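Local coordinates for protein nicotinate phosphoribosyltransferase (PDB 1VLP) that catalyses the first step of NAD biosynthesis from nicotinic acid, the ATP-dependent formation of nicotinate ribonucleotide from nicotinate and phosphoribosyl diphosphate, at residues P16-L21 with G73-T78; L21-M26 with F189-R194; M26-M31 with Y143-L148; S149-A154 with L386-K391. All blocks are in the same frame, centred on the assembly; numbering follows the deposited sequence.

Interaction 1: residues P16-L21 with G73-T78; sequences PVIKSL and GNLRFT
One water joins the backbones of L21 and R76: it accepts from L21 N at 2.8 Å and lies 2.6 Å from R76 O. The bridge ties the N-terminal loop leading into helix 26-38 to the connection between helices 59-71 and 79-88, a loop-on-loop contact packed mostly by side chains. R76 turns its own polar end back on its loop. Its NH1 donates to G73 O (3.0 Å) and to L75 O (2.9 Å), both acceptors lying near the guanidinium plane. T78 then caps the start of helix 79-88, against which the ring of F77 also rests, on I82 and L85. The hydroxyl of S20 reaches the same helix through E81. Between these polar anchors lies a strip of L75, L21 and F77. L75 CB meets L21 CG at 3.8 Å, while L75 CD1 touches I18 CG2. With its CG anti to the carbonyl carbon (chi1 -65°), L75 brings its branch against segment 16-21, CD2 reaching I18 O at 3.5 Å. L21 crosses the F77 side chain at about a right angle in a CH-pi contact, its CB over one ring face, 3.9 Å from the centroid and 24° off the normal.

Interaction 2: residues L21-M26 with F189-R194; sequences LLDTDM and FGTRRR
The loop that follows strand 186-188 of the parallel sheet carries F189, a nicotinate-binding residue by similarity, and here it meets the segment just before helix 26-38. The charged part is a salt bridge between D23 and R194. D23 CG stands anti to the backbone N (chi1 -177°), which carries the carboxylate out to R194. The guanidinium grips end-on: NH1 donates to D23 OD1 at 2.8 Å, on that oxygen's syn lone pair, and NH2 to D23 OD2 at 2.9 Å from the syn side, 20° out of the carboxylate plane. The two flat groups are nearly coplanar, 26° apart. N227 also donates to D23 OD1 and Q200 accepts from R194 NH1, so each partner has a second hold. Replacing D23 by an alanine would probably leave the guanidinium of R194 without its paired carboxylate and set its end freer to turn. D25, whose OD1 is hydrogen-bonded to S226, slides past T191. A water joins F189 O (2.8 Å), R192 N (3.0 Å) and R192 NE and, less securely, D25 OD2. R194 N bonds to T191 O, closing a type I turn. The loop lies at the C-terminal end of a parallel strand, where alpha/beta barrels carry their active sites, consistent with the nicotinate site inferred here.

Interaction 3: residues M26-M31 with Y143-L148; sequences MYKITM and YEIPLL
Y27 and K28, neighbours on helix 26-38, converge on one carboxylate oxygen of E144 on helix 144-159. The polar group comes first. The hydroxyl Y27 OH donates to E144 OE1 at 2.8 Å, approaching from above the carboxylate plane, 45° out of it, whereas K28 NZ reaches the same oxygen at 3.0 Å along its anti lone pair in a salt bridge. OE1 thus takes two donors from distinct directions, which should fix the rotation of the carboxylate. The ammonium of K28 is further held by E245 and by I141 O, so a second acid shares its charge. With an alanine in place of E144, the Y27 hydroxyl would probably lose its acceptor and K28 one of its two carboxylate mates. The apolar contacts involve the same K28 chain. It is bent at chi2 (-95°) and chi3, bends that bring its CG and CD against I145, the two side chains crossing obliquely: K28 CG meets I145 CG1 at 3.4 Å, tighter than usual, and K28 CD lies 3.6 Å from the same atom. K28 CG also sits over one face of the Y27 ring. Y27 is a nicotinate-binding residue by similarity, so this network probably positions its ring. The axes of the two short segments are roughly antiparallel (146°) and approach to 11.1 Å, while E144 and L147 rest on I390 of strand 388-395, and E144 also touches E245 of helix 244-254.

Interaction 4: residues S149-A154 with L386-K391; sequences SLISEA and LNIVIK
L386 opens the contact by presenting its CD2 to I151 of helix 144-159, 4.0 Å from I151 CG2, the two side chains crossing at about a right angle. Its CG stands anti to the backbone N (chi1 -169°), an orientation that carries the branch in over the helix, where CD2 also comes 4.3 Å from S152 CA. At the same residue, L386 N donates to a water at 2.9 Å, and that water donates to S152 OG at 2.7 Å, so a serine hydroxyl and a backbone amide are linked through solvent; the hydroxyl is also hydrogen-bonded to R194 O, which ties the helix to the loop after strand 186-188. The chain then enters strand 388-395, where I388 again faces the helix. Its CG1 lies between the backbone N and the carbonyl carbon (chi1 49°), with chi2 extended, which pushes CD1 forward to 3.6 Å from I151 CG2 and 3.8 Å from I151 CB. I390 points to the helix once more, and it packs there on L147 and L148, one turn earlier. I388 and I390, alternate residues of the strand, therefore face this helix, while V389 and K391 are hydrogen-bonded through their backbones to strand 43-50. This is the pattern typical of a helix packed on one face of an antiparallel beta-sheet.

The four contacts show how chemistry follows place in the fold. Interaction 1 lies about 19 Å from the centre of the chain and is partly buried, a loop-on-loop contact of apolar side chains with a water bridge. Interactions 2 and 3, whose centres are about 7 Å apart, are buried and charged, and carry residues that by similarity bind nicotinate; M26 belongs to both. Interaction 4, also buried, is apolar, with its own water bridge. Helix 144-159 serves interactions 3 and 4, and its S149 and S152 hydroxyls probably reach T191 O and R194 O of interaction 2. Segment 16-21 packs on L150 of the same helix.

Interaction 1: residues P16-L21 with G73-T78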
loop_
_atom_site.group_PDB
_atom_site.type_symbol
_atom_site.label_atom_id
_atom_site.label_comp_id
_atom_site.label_asym_id
_atom_site.label_seq_id
_atom_site.Cartn_x
_atom_site.Cartn_y
_atom_site.Cartn_z
ATOM N N PRO A 16 -19.752 -7.002 -10.735
ATOM C CA PRO A 16 -18.675 -6.141 -10.199
ATOM C C PRO A 16 -17.801 -6.886 -9.187
ATOM O O PRO A 16 -18.318 -7.570 -8.300
ATOM C CB PRO A 16 -19.441 -5.043 -9.470
ATOM C CG PRO A 16 -20.848 -5.112 -10.003
ATOM C CD PRO A 16 -21.093 -6.520 -10.360
ATOM N N VAL A 17 -16.483 -6.757 -9.350
ATOM C CA VAL A 17 -15.522 -7.452 -8.481
ATOM C C VAL A 17 -15.331 -6.655 -7.194
ATOM O O VAL A 17 -15.253 -7.235 -6.098
ATOM C CB VAL A 17 -14.198 -7.771 -9.246
ATOM C CG1 VAL A 17 -13.077 -8.155 -8.274
ATOM C CG2 VAL A 17 -14.470 -8.872 -10.265
ATOM N N ILE A 18 -15.282 -5.335 -7.332
ATOM C CA ILE A 18 -15.012 -4.418 -6.225
ATOM C C ILE A 18 -16.389 -4.001 -5.687
ATOM O O ILE A 18 -17.096 -3.163 -6.289
ATOM C CB ILE A 18 -14.229 -3.211 -6.671
ATOM C CG1 ILE A 18 -12.901 -3.602 -7.382
ATOM C CG2 ILE A 18 -13.988 -2.256 -5.488
ATOM C CD1 ILE A 18 -11.883 -4.320 -6.493
ATOM N N LYS A 19 -16.791 -4.649 -4.598
ATOM C CA LYS A 19 -18.152 -4.534 -4.075
ATOM C C LYS A 19 -18.261 -3.480 -2.958
ATOM O O LYS A 19 -19.367 -3.183 -2.487
ATOM C CB LYS A 19 -18.603 -5.900 -3.606
ATOM C CG LYS A 19 -18.650 -6.914 -4.727
ATOM C CD LYS A 19 -19.258 -8.190 -4.249
ATOM C CE LYS A 19 -19.210 -9.287 -5.330
ATOM N NZ LYS A 19 -20.079 -8.976 -6.500
ATOM N N SER A 20 -17.124 -2.885 -2.576
ATOM C CA SER A 20 -17.131 -1.948 -1.436
ATOM C C SER A 20 -15.976 -0.973 -1.553
ATOM O O SER A 20 -14.902 -1.327 -2.034
ATOM C CB SER A 20 -17.049 -2.748 -0.109
ATOM O OG SER A 20 -16.881 -1.882 1.024
ATOM N N LEU A 21 -16.199 0.253 -1.103
ATOM C CA LEU A 21 -15.093 1.192 -0.951
ATOM C C LEU A 21 -14.124 0.793 0.181
ATOM O O LEU A 21 -13.025 1.337 0.279
ATOM C CB LEU A 21 -15.660 2.567 -0.751
ATOM C CG LEU A 21 -16.339 3.132 -2.034
ATOM C CD1 LEU A 21 -17.206 4.242 -1.718
ATOM C CD2 LEU A 21 -15.312 3.564 -3.035
ATOM N N GLY A 73 -17.882 3.862 -10.065
ATOM C CA GLY A 73 -18.782 4.986 -9.913
ATOM C C GLY A 73 -20.130 4.697 -9.229
ATOM O O GLY A 73 -20.867 5.624 -8.891
ATOM N N ASN A 74 -20.452 3.427 -9.049
ATOM C CA ASN A 74 -21.701 2.975 -8.398
ATOM C C ASN A 74 -21.563 2.717 -6.904
ATOM O O ASN A 74 -22.553 2.579 -6.204
ATOM C CB ASN A 74 -22.162 1.667 -9.045
ATOM C CG ASN A 74 -22.547 1.820 -10.528
ATOM O OD1 ASN A 74 -22.890 2.914 -10.992
ATOM N ND2 ASN A 74 -22.550 0.715 -11.244
ATOM N N LEU A 75 -20.346 2.722 -6.407
ATOM C CA LEU A 75 -20.100 2.403 -5.020
ATOM C C LEU A 75 -20.488 3.556 -4.108
ATOM O O LEU A 75 -20.250 4.714 -4.427
ATOM C CB LEU A 75 -18.624 2.081 -4.820
ATOM C CG LEU A 75 -18.055 0.847 -5.511
ATOM C CD1 LEU A 75 -16.607 0.824 -5.451
ATOM C CD2 LEU A 75 -18.680 -0.434 -4.881
ATOM N N ARG A 76 -21.022 3.230 -2.935
ATOM C CA ARG A 76 -21.243 4.224 -1.885
ATOM C C ARG A 76 -20.803 3.595 -0.552
ATOM O O ARG A 76 -20.855 2.384 -0.412
ATOM C CB ARG A 76 -22.705 4.612 -1.798
ATOM C CG ARG A 76 -23.279 5.169 -3.096
ATOM C CD ARG A 76 -22.701 6.540 -3.488
ATOM N NE ARG A 76 -23.402 7.106 -4.648
ATOM C CZ ARG A 76 -23.101 6.858 -5.921
ATOM N NH1 ARG A 76 -22.102 6.087 -6.246
ATOM N NH2 ARG A 76 -23.798 7.419 -6.891
ATOM N N PHE A 77 -20.385 4.391 0.424
ATOM C CA PHE A 77 -20.145 3.821 1.758
ATOM C C PHE A 77 -21.500 3.515 2.403
ATOM O O PHE A 77 -22.323 4.423 2.564
ATOM C CB PHE A 77 -19.384 4.779 2.687
ATOM C CG PHE A 77 -17.934 4.963 2.350
ATOM C CD1 PHE A 77 -16.972 4.036 2.769
ATOM C CD2 PHE A 77 -17.519 6.058 1.636
ATOM C CE1 PHE A 77 -15.650 4.203 2.483
ATOM C CE2 PHE A 77 -16.199 6.221 1.317
ATOM C CZ PHE A 77 -15.249 5.294 1.763
ATOM N N THR A 78 -21.746 2.256 2.760
ATOM C CA THR A 78 -22.993 1.905 3.450
ATOM C C THR A 78 -22.989 2.340 4.925
ATOM O O THR A 78 -21.937 2.643 5.521
ATOM C CB THR A 78 -23.262 0.367 3.428
ATOM O OG1 THR A 78 -22.355 -0.300 4.326
ATOM C CG2 THR A 78 -23.151 -0.204 1.976
HETATM O O HOH W 1 -18.846 0.690 -0.294
#

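Interaction 2: residues L21-M26 with F189-R194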
loop_
_atom_site.group_PDB
_atom_site.type_symbol
_atom_site.label_atom_id
_atom_site.label_comp_id
_atom_site.label_asym_id
_atom_site.label_seq_id
_atom_site.Cartn_x
_atom_site.Cartn_y
_atom_site.Cartn_z
ATOM N N LEU A 21 -16.199 0.253 -1.103
ATOM C CA LEU A 21 -15.093 1.192 -0.951
ATOM C C LEU A 21 -14.124 0.793 0.181
ATOM O O LEU A 21 -13.025 1.337 0.279
ATOM C CB LEU A 21 -15.660 2.567 -0.751
ATOM C CG LEU A 21 -16.339 3.132 -2.034
ATOM C CD1 LEU A 21 -17.206 4.242 -1.718
ATOM C CD2 LEU A 21 -15.312 3.564 -3.035
ATOM N N LEU A 22 -14.525 -0.163 1.024
ATOM C CA LEU A 22 -13.593 -0.815 1.987
ATOM C C LEU A 22 -12.719 -1.971 1.441
ATOM O O LEU A 22 -11.855 -2.507 2.188
ATOM C CB LEU A 22 -14.401 -1.363 3.173
ATOM C CG LEU A 22 -15.222 -0.395 4.074
ATOM C CD1 LEU A 22 -15.680 -1.075 5.345
ATOM C CD2 LEU A 22 -14.463 0.835 4.364
ATOM N N ASP A 23 -12.934 -2.386 0.177
ATOM C CA ASP A 23 -12.077 -3.366 -0.475
ATOM C C ASP A 23 -10.836 -2.623 -0.981
ATOM O O ASP A 23 -10.681 -2.310 -2.188
ATOM C CB ASP A 23 -12.799 -4.113 -1.591
ATOM C CG ASP A 23 -11.908 -5.195 -2.230
ATOM O OD1 ASP A 23 -10.784 -5.482 -1.677
ATOM O OD2 ASP A 23 -12.306 -5.755 -3.295
ATOM N N THR A 24 -10.019 -2.210 -0.028
ATOM C CA THR A 24 -8.847 -1.378 -0.290
ATOM C C THR A 24 -7.932 -1.460 0.936
ATOM O O THR A 24 -8.331 -1.986 1.991
ATOM C CB THR A 24 -9.209 0.132 -0.552
ATOM O OG1 THR A 24 -8.078 0.801 -1.123
ATOM C CG2 THR A 24 -9.578 0.849 0.691
ATOM N N ASP A 25 -6.744 -0.889 0.806
ATOM C CA ASP A 25 -5.804 -0.813 1.927
ATOM C C ASP A 25 -6.192 0.327 2.897
ATOM O O ASP A 25 -6.533 1.425 2.422
ATOM C CB ASP A 25 -4.369 -0.598 1.426
ATOM C CG ASP A 25 -3.839 -1.783 0.557
ATOM O OD1 ASP A 25 -3.811 -2.921 1.040
ATOM O OD2 ASP A 25 -3.498 -1.562 -0.610
HETATM N N MSE A 26 -6.137 0.088 4.212
HETATM C CA MSE A 26 -6.501 1.126 5.187
HETATM C C MSE A 26 -5.773 2.419 4.971
HETATM O O MSE A 26 -6.385 3.492 5.165
HETATM C CB MSE A 26 -6.271 0.687 6.620
HETATM C CG MSE A 26 -6.418 1.840 7.640
HETATM SE SE MSE A 26 -6.470 1.015 9.386
HETATM C CE MSE A 26 -5.912 2.700 10.469
ATOM N N PHE A 189 -0.949 -7.856 3.602
ATOM C CA PHE A 189 -0.809 -6.565 2.913
ATOM C C PHE A 189 -0.912 -6.693 1.388
ATOM O O PHE A 189 -0.402 -5.808 0.634
ATOM C CB PHE A 189 0.591 -6.047 3.296
ATOM C CG PHE A 189 0.910 -4.622 2.916
ATOM C CD1 PHE A 189 -0.071 -3.603 2.814
ATOM C CD2 PHE A 189 2.259 -4.284 2.678
ATOM C CE1 PHE A 189 0.292 -2.291 2.464
ATOM C CE2 PHE A 189 2.625 -2.968 2.338
ATOM C CZ PHE A 189 1.646 -1.979 2.241
ATOM N N GLY A 190 -1.497 -7.796 0.907
ATOM C CA GLY A 190 -1.428 -8.149 -0.506
ATOM C C GLY A 190 -2.582 -7.709 -1.411
ATOM O O GLY A 190 -2.704 -8.205 -2.520
ATOM N N THR A 191 -3.402 -6.737 -0.983
ATOM C CA THR A 191 -4.556 -6.349 -1.805
ATOM C C THR A 191 -4.159 -5.954 -3.252
ATOM O O THR A 191 -4.699 -6.485 -4.238
ATOM C CB THR A 191 -5.374 -5.219 -1.158
ATOM O OG1 THR A 191 -5.835 -5.653 0.107
ATOM C CG2 THR A 191 -6.541 -4.790 -2.063
ATOM N N ARG A 192 -3.184 -5.055 -3.360
ATOM C CA ARG A 192 -2.906 -4.411 -4.637
ATOM C C ARG A 192 -2.426 -5.402 -5.692
ATOM O O ARG A 192 -2.792 -5.282 -6.860
ATOM C CB ARG A 192 -1.866 -3.339 -4.464
ATOM C CG ARG A 192 -2.426 -2.123 -3.842
ATOM C CD ARG A 192 -1.308 -1.126 -3.592
ATOM N NE ARG A 192 -0.490 -1.565 -2.472
ATOM C CZ ARG A 192 0.598 -0.935 -2.088
ATOM N NH1 ARG A 192 0.974 0.162 -2.749
ATOM N NH2 ARG A 192 1.312 -1.413 -1.070
ATOM N N ARG A 193 -1.700 -6.429 -5.279
ATOM C CA ARG A 193 -1.251 -7.374 -6.291
ATOM C C ARG A 193 -1.854 -8.760 -6.197
ATOM O O ARG A 193 -1.271 -9.727 -6.676
ATOM C CB ARG A 193 0.248 -7.402 -6.394
ATOM C CG ARG A 193 0.752 -6.330 -7.363
ATOM C CD ARG A 193 2.252 -6.446 -7.554
ATOM N NE ARG A 193 2.830 -5.162 -7.899
ATOM C CZ ARG A 193 4.130 -4.947 -8.039
ATOM N NH1 ARG A 193 4.995 -5.936 -7.850
ATOM N NH2 ARG A 193 4.558 -3.736 -8.360
ATOM N N ARG A 194 -3.040 -8.861 -5.592
ATOM C CA ARG A 194 -3.694 -10.119 -5.522
ATOM C C ARG A 194 -3.987 -10.651 -6.940
ATOM O O ARG A 194 -4.317 -9.887 -7.881
ATOM C CB ARG A 194 -4.988 -10.028 -4.724
ATOM C CG ARG A 194 -6.054 -9.223 -5.379
ATOM C CD ARG A 194 -7.124 -8.830 -4.327
ATOM N NE ARG A 194 -8.270 -8.195 -4.941
ATOM C CZ ARG A 194 -9.215 -7.525 -4.278
ATOM N NH1 ARG A 194 -9.142 -7.358 -2.952
ATOM N NH2 ARG A 194 -10.212 -6.962 -4.963
HETATM O O HOH W 2 -1.780 -3.898 -0.964
#

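Interaction 3: residues M26-M31 with Y143-L148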
loop_
_atom_site.group_PDB
_atom_site.type_symbol
_atom_site.label_atom_id
_atom_site.label_comp_id
_atom_site.label_asym_id
_atom_site.label_seq_id
_atom_site.Cartn_x
_atom_site.Cartn_y
_atom_site.Cartn_z
HETATM N N MSE A 26 -6.137 0.088 4.212
HETATM C CA MSE A 26 -6.501 1.126 5.187
HETATM C C MSE A 26 -5.773 2.419 4.971
HETATM O O MSE A 26 -6.385 3.492 5.165
HETATM C CB MSE A 26 -6.271 0.687 6.620
HETATM C CG MSE A 26 -6.418 1.840 7.640
HETATM SE SE MSE A 26 -6.470 1.015 9.386
HETATM C CE MSE A 26 -5.912 2.700 10.469
ATOM N N TYR A 27 -4.507 2.360 4.526
ATOM C CA TYR A 27 -3.763 3.615 4.302
ATOM C C TYR A 27 -4.447 4.513 3.280
ATOM O O TYR A 27 -4.323 5.743 3.367
ATOM C CB TYR A 27 -2.288 3.400 3.954
ATOM C CG TYR A 27 -2.007 3.069 2.495
ATOM C CD1 TYR A 27 -1.859 4.083 1.544
ATOM C CD2 TYR A 27 -1.912 1.770 2.071
ATOM C CE1 TYR A 27 -1.598 3.782 0.200
ATOM C CE2 TYR A 27 -1.650 1.457 0.711
ATOM C CZ TYR A 27 -1.500 2.461 -0.202
ATOM O OH TYR A 27 -1.242 2.113 -1.508
ATOM N N LYS A 28 -5.236 3.937 2.363
ATOM C CA LYS A 28 -5.959 4.800 1.416
ATOM C C LYS A 28 -7.023 5.672 2.069
ATOM O O LYS A 28 -7.176 6.839 1.727
ATOM C CB LYS A 28 -6.510 3.994 0.219
ATOM C CG LYS A 28 -5.426 3.363 -0.640
ATOM C CD LYS A 28 -4.977 4.174 -1.887
ATOM C CE LYS A 28 -4.229 5.472 -1.678
ATOM N NZ LYS A 28 -3.742 5.958 -3.027
ATOM N N ILE A 29 -7.742 5.131 3.047
ATOM C CA ILE A 29 -8.721 5.877 3.783
ATOM C C ILE A 29 -8.120 6.914 4.697
ATOM O O ILE A 29 -8.626 8.018 4.796
ATOM C CB ILE A 29 -9.685 4.881 4.522
ATOM C CG1 ILE A 29 -10.454 4.035 3.486
ATOM C CG2 ILE A 29 -10.675 5.580 5.468
ATOM C CD1 ILE A 29 -11.339 4.837 2.506
ATOM N N THR A 30 -7.043 6.580 5.386
ATOM C CA THR A 30 -6.383 7.601 6.242
ATOM C C THR A 30 -5.780 8.720 5.372
ATOM O O THR A 30 -5.971 9.903 5.704
ATOM C CB THR A 30 -5.363 6.994 7.207
ATOM O OG1 THR A 30 -4.418 6.198 6.495
ATOM C CG2 THR A 30 -6.078 6.135 8.240
HETATM N N MSE A 31 -5.137 8.398 4.250
HETATM C CA MSE A 31 -4.732 9.423 3.313
HETATM C C MSE A 31 -5.874 10.271 2.805
HETATM O O MSE A 31 -5.775 11.468 2.738
HETATM C CB MSE A 31 -4.092 8.773 2.071
HETATM C CG MSE A 31 -2.676 8.313 2.211
HETATM SE SE MSE A 31 -1.526 9.915 2.355
HETATM C CE MSE A 31 -1.808 10.680 0.738
ATOM N N TYR A 143 -8.406 5.611 -5.946
ATOM C CA TYR A 143 -8.351 4.684 -7.126
ATOM C C TYR A 143 -7.215 3.693 -7.156
ATOM O O TYR A 143 -7.405 2.592 -7.681
ATOM C CB TYR A 143 -8.299 5.479 -8.415
ATOM C CG TYR A 143 -9.596 6.115 -8.791
ATOM C CD1 TYR A 143 -10.625 5.360 -9.340
ATOM C CD2 TYR A 143 -9.805 7.498 -8.625
ATOM C CE1 TYR A 143 -11.799 5.953 -9.747
ATOM C CE2 TYR A 143 -10.983 8.088 -9.009
ATOM C CZ TYR A 143 -11.981 7.314 -9.566
ATOM O OH TYR A 143 -13.165 7.901 -9.959
ATOM N N GLU A 144 -6.043 4.077 -6.632
ATOM C CA GLU A 144 -4.829 3.240 -6.767
ATOM C C GLU A 144 -5.113 1.727 -6.526
ATOM O O GLU A 144 -4.887 0.873 -7.412
ATOM C CB GLU A 144 -3.735 3.730 -5.818
ATOM C CG GLU A 144 -2.429 2.956 -5.923
ATOM C CD GLU A 144 -1.525 3.058 -4.682
ATOM O OE1 GLU A 144 -1.855 3.737 -3.662
ATOM O OE2 GLU A 144 -0.431 2.465 -4.747
ATOM N N ILE A 145 -5.623 1.387 -5.358
ATOM C CA ILE A 145 -5.730 -0.019 -4.967
ATOM C C ILE A 145 -6.729 -0.786 -5.788
ATOM O O ILE A 145 -6.351 -1.808 -6.373
ATOM C CB ILE A 145 -6.081 -0.164 -3.479
ATOM C CG1 ILE A 145 -5.113 0.691 -2.697
ATOM C CG2 ILE A 145 -6.040 -1.635 -2.995
ATOM C CD1 ILE A 145 -3.858 0.352 -2.731
ATOM N N PRO A 146 -7.999 -0.337 -5.835
ATOM C CA PRO A 146 -8.956 -1.103 -6.649
ATOM C C PRO A 146 -8.534 -1.196 -8.110
ATOM O O PRO A 146 -8.747 -2.214 -8.742
ATOM C CB PRO A 146 -10.296 -0.380 -6.442
ATOM C CG PRO A 146 -9.933 0.965 -5.856
ATOM C CD PRO A 146 -8.641 0.806 -5.148
ATOM N N LEU A 147 -7.944 -0.150 -8.691
ATOM C CA LEU A 147 -7.528 -0.268 -10.093
ATOM C C LEU A 147 -6.465 -1.352 -10.256
ATOM O O LEU A 147 -6.529 -2.160 -11.172
ATOM C CB LEU A 147 -7.003 1.060 -10.616
ATOM C CG LEU A 147 -8.057 2.134 -10.788
ATOM C CD1 LEU A 147 -7.444 3.349 -11.443
ATOM C CD2 LEU A 147 -9.286 1.674 -11.572
ATOM N N LEU A 148 -5.413 -1.314 -9.425
ATOM C CA LEU A 148 -4.398 -2.381 -9.431
ATOM C C LEU A 148 -4.980 -3.767 -9.245
ATOM O O LEU A 148 -4.631 -4.681 -10.012
ATOM C CB LEU A 148 -3.326 -2.095 -8.415
ATOM C CG LEU A 148 -2.407 -0.927 -8.746
ATOM C CD1 LEU A 148 -1.548 -0.629 -7.492
ATOM C CD2 LEU A 148 -1.582 -1.216 -10.002
#

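Interaction 4: residues S149-A154 with L386-K391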
loop_
_atom_site.group_PDB
_atom_site.type_symbol
_atom_site.label_atom_id
_atom_site.label_comp_id
_atom_site.label_asym_id
_atom_site.label_seq_id
_atom_site.Cartn_x
_atom_site.Cartn_y
_atom_site.Cartn_z
ATOM N N SER A 149 -5.866 -3.897 -8.248
ATOM C CA SER A 149 -6.557 -5.193 -7.935
ATOM C C SER A 149 -7.347 -5.673 -9.142
ATOM O O SER A 149 -7.305 -6.862 -9.517
ATOM C CB SER A 149 -7.488 -5.078 -6.727
ATOM O OG SER A 149 -6.768 -4.732 -5.535
ATOM N N LEU A 150 -7.997 -4.734 -9.834
ATOM C CA LEU A 150 -8.740 -5.094 -11.033
ATOM C C LEU A 150 -7.875 -5.509 -12.234
ATOM O O LEU A 150 -8.210 -6.481 -12.964
ATOM C CB LEU A 150 -9.670 -3.959 -11.450
ATOM C CG LEU A 150 -10.991 -3.861 -10.646
ATOM C CD1 LEU A 150 -11.658 -2.486 -10.954
ATOM C CD2 LEU A 150 -11.934 -5.044 -10.852
ATOM N N ILE A 151 -6.803 -4.757 -12.464
ATOM C CA ILE A 151 -5.899 -5.007 -13.592
ATOM C C ILE A 151 -5.250 -6.385 -13.406
ATOM O O ILE A 151 -5.213 -7.205 -14.356
ATOM C CB ILE A 151 -4.855 -3.879 -13.730
ATOM C CG1 ILE A 151 -5.536 -2.555 -14.110
ATOM C CG2 ILE A 151 -3.828 -4.187 -14.776
ATOM C CD1 ILE A 151 -4.709 -1.367 -13.841
ATOM N N SER A 152 -4.760 -6.670 -12.197
ATOM C CA SER A 152 -4.197 -8.005 -11.901
ATOM C C SER A 152 -5.247 -9.091 -12.143
ATOM O O SER A 152 -4.978 -10.078 -12.834
ATOM C CB SER A 152 -3.707 -8.052 -10.460
ATOM O OG SER A 152 -2.998 -9.207 -10.147
ATOM N N GLU A 153 -6.438 -8.903 -11.573
ATOM C CA GLU A 153 -7.503 -9.896 -11.768
ATOM C C GLU A 153 -7.832 -10.140 -13.255
ATOM O O GLU A 153 -7.937 -11.269 -13.673
ATOM C CB GLU A 153 -8.728 -9.535 -10.933
ATOM C CG GLU A 153 -9.848 -10.539 -11.116
ATOM C CD GLU A 153 -10.712 -10.779 -9.885
ATOM O OE1 GLU A 153 -10.447 -10.256 -8.779
ATOM O OE2 GLU A 153 -11.686 -11.534 -10.046
ATOM N N ALA A 154 -7.937 -9.069 -14.040
ATOM C CA ALA A 154 -8.162 -9.109 -15.505
ATOM C C ALA A 154 -7.094 -9.960 -16.210
ATOM O O ALA A 154 -7.407 -10.837 -17.001
ATOM C CB ALA A 154 -8.187 -7.707 -16.078
ATOM N N LEU A 386 1.943 -9.937 -12.249
ATOM C CA LEU A 386 2.059 -8.707 -13.008
ATOM C C LEU A 386 2.637 -7.659 -12.076
ATOM O O LEU A 386 2.052 -7.420 -11.016
ATOM C CB LEU A 386 0.647 -8.320 -13.472
ATOM C CG LEU A 386 0.465 -7.238 -14.490
ATOM C CD1 LEU A 386 1.154 -7.623 -15.810
ATOM C CD2 LEU A 386 -1.043 -7.011 -14.688
ATOM N N ASN A 387 3.773 -7.063 -12.456
ATOM C CA ASN A 387 4.476 -6.029 -11.667
ATOM C C ASN A 387 4.003 -4.650 -12.137
ATOM O O ASN A 387 4.697 -3.988 -12.949
ATOM C CB ASN A 387 5.976 -6.156 -11.864
ATOM C CG ASN A 387 6.824 -5.162 -11.005
ATOM O OD1 ASN A 387 6.302 -4.311 -10.269
ATOM N ND2 ASN A 387 8.147 -5.269 -11.133
ATOM N N ILE A 388 2.851 -4.253 -11.619
ATOM C CA ILE A 388 2.231 -2.965 -11.969
ATOM C C ILE A 388 2.138 -2.044 -10.746
ATOM O O ILE A 388 1.988 -2.478 -9.590
ATOM C CB ILE A 388 0.833 -3.142 -12.592
ATOM C CG1 ILE A 388 -0.029 -4.089 -11.713
ATOM C CG2 ILE A 388 1.001 -3.690 -14.033
ATOM C CD1 ILE A 388 -1.480 -4.205 -12.072
ATOM N N VAL A 389 2.187 -0.750 -11.044
ATOM C CA VAL A 389 2.029 0.299 -10.027
ATOM C C VAL A 389 1.191 1.431 -10.572
ATOM O O VAL A 389 1.042 1.533 -11.779
ATOM C CB VAL A 389 3.365 0.863 -9.574
ATOM C CG1 VAL A 389 4.221 -0.245 -8.972
ATOM C CG2 VAL A 389 4.086 1.563 -10.678
ATOM N N ILE A 390 0.586 2.194 -9.674
ATOM C CA ILE A 390 -0.123 3.434 -10.027
ATOM C C ILE A 390 0.448 4.442 -9.036
ATOM O O ILE A 390 0.248 4.334 -7.844
ATOM C CB ILE A 390 -1.665 3.308 -9.954
ATOM C CG1 ILE A 390 -2.167 2.485 -11.105
ATOM C CG2 ILE A 390 -2.336 4.685 -9.972
ATOM C CD1 ILE A 390 -3.635 2.128 -11.013
ATOM N N LYS A 391 1.280 5.339 -9.560
ATOM C CA LYS A 391 2.146 6.228 -8.788
ATOM C C LYS A 391 1.743 7.700 -8.930
ATOM O O LYS A 391 1.323 8.103 -10.000
ATOM C CB LYS A 391 3.567 6.118 -9.337
ATOM C CG LYS A 391 3.742 6.582 -10.823
ATOM C CD LYS A 391 5.039 6.055 -11.502
ATOM C CE LYS A 391 5.264 6.691 -12.882
ATOM N NZ LYS A 391 6.731 6.619 -13.209
HETATM O O HOH W 3 -0.325 -9.405 -10.461
#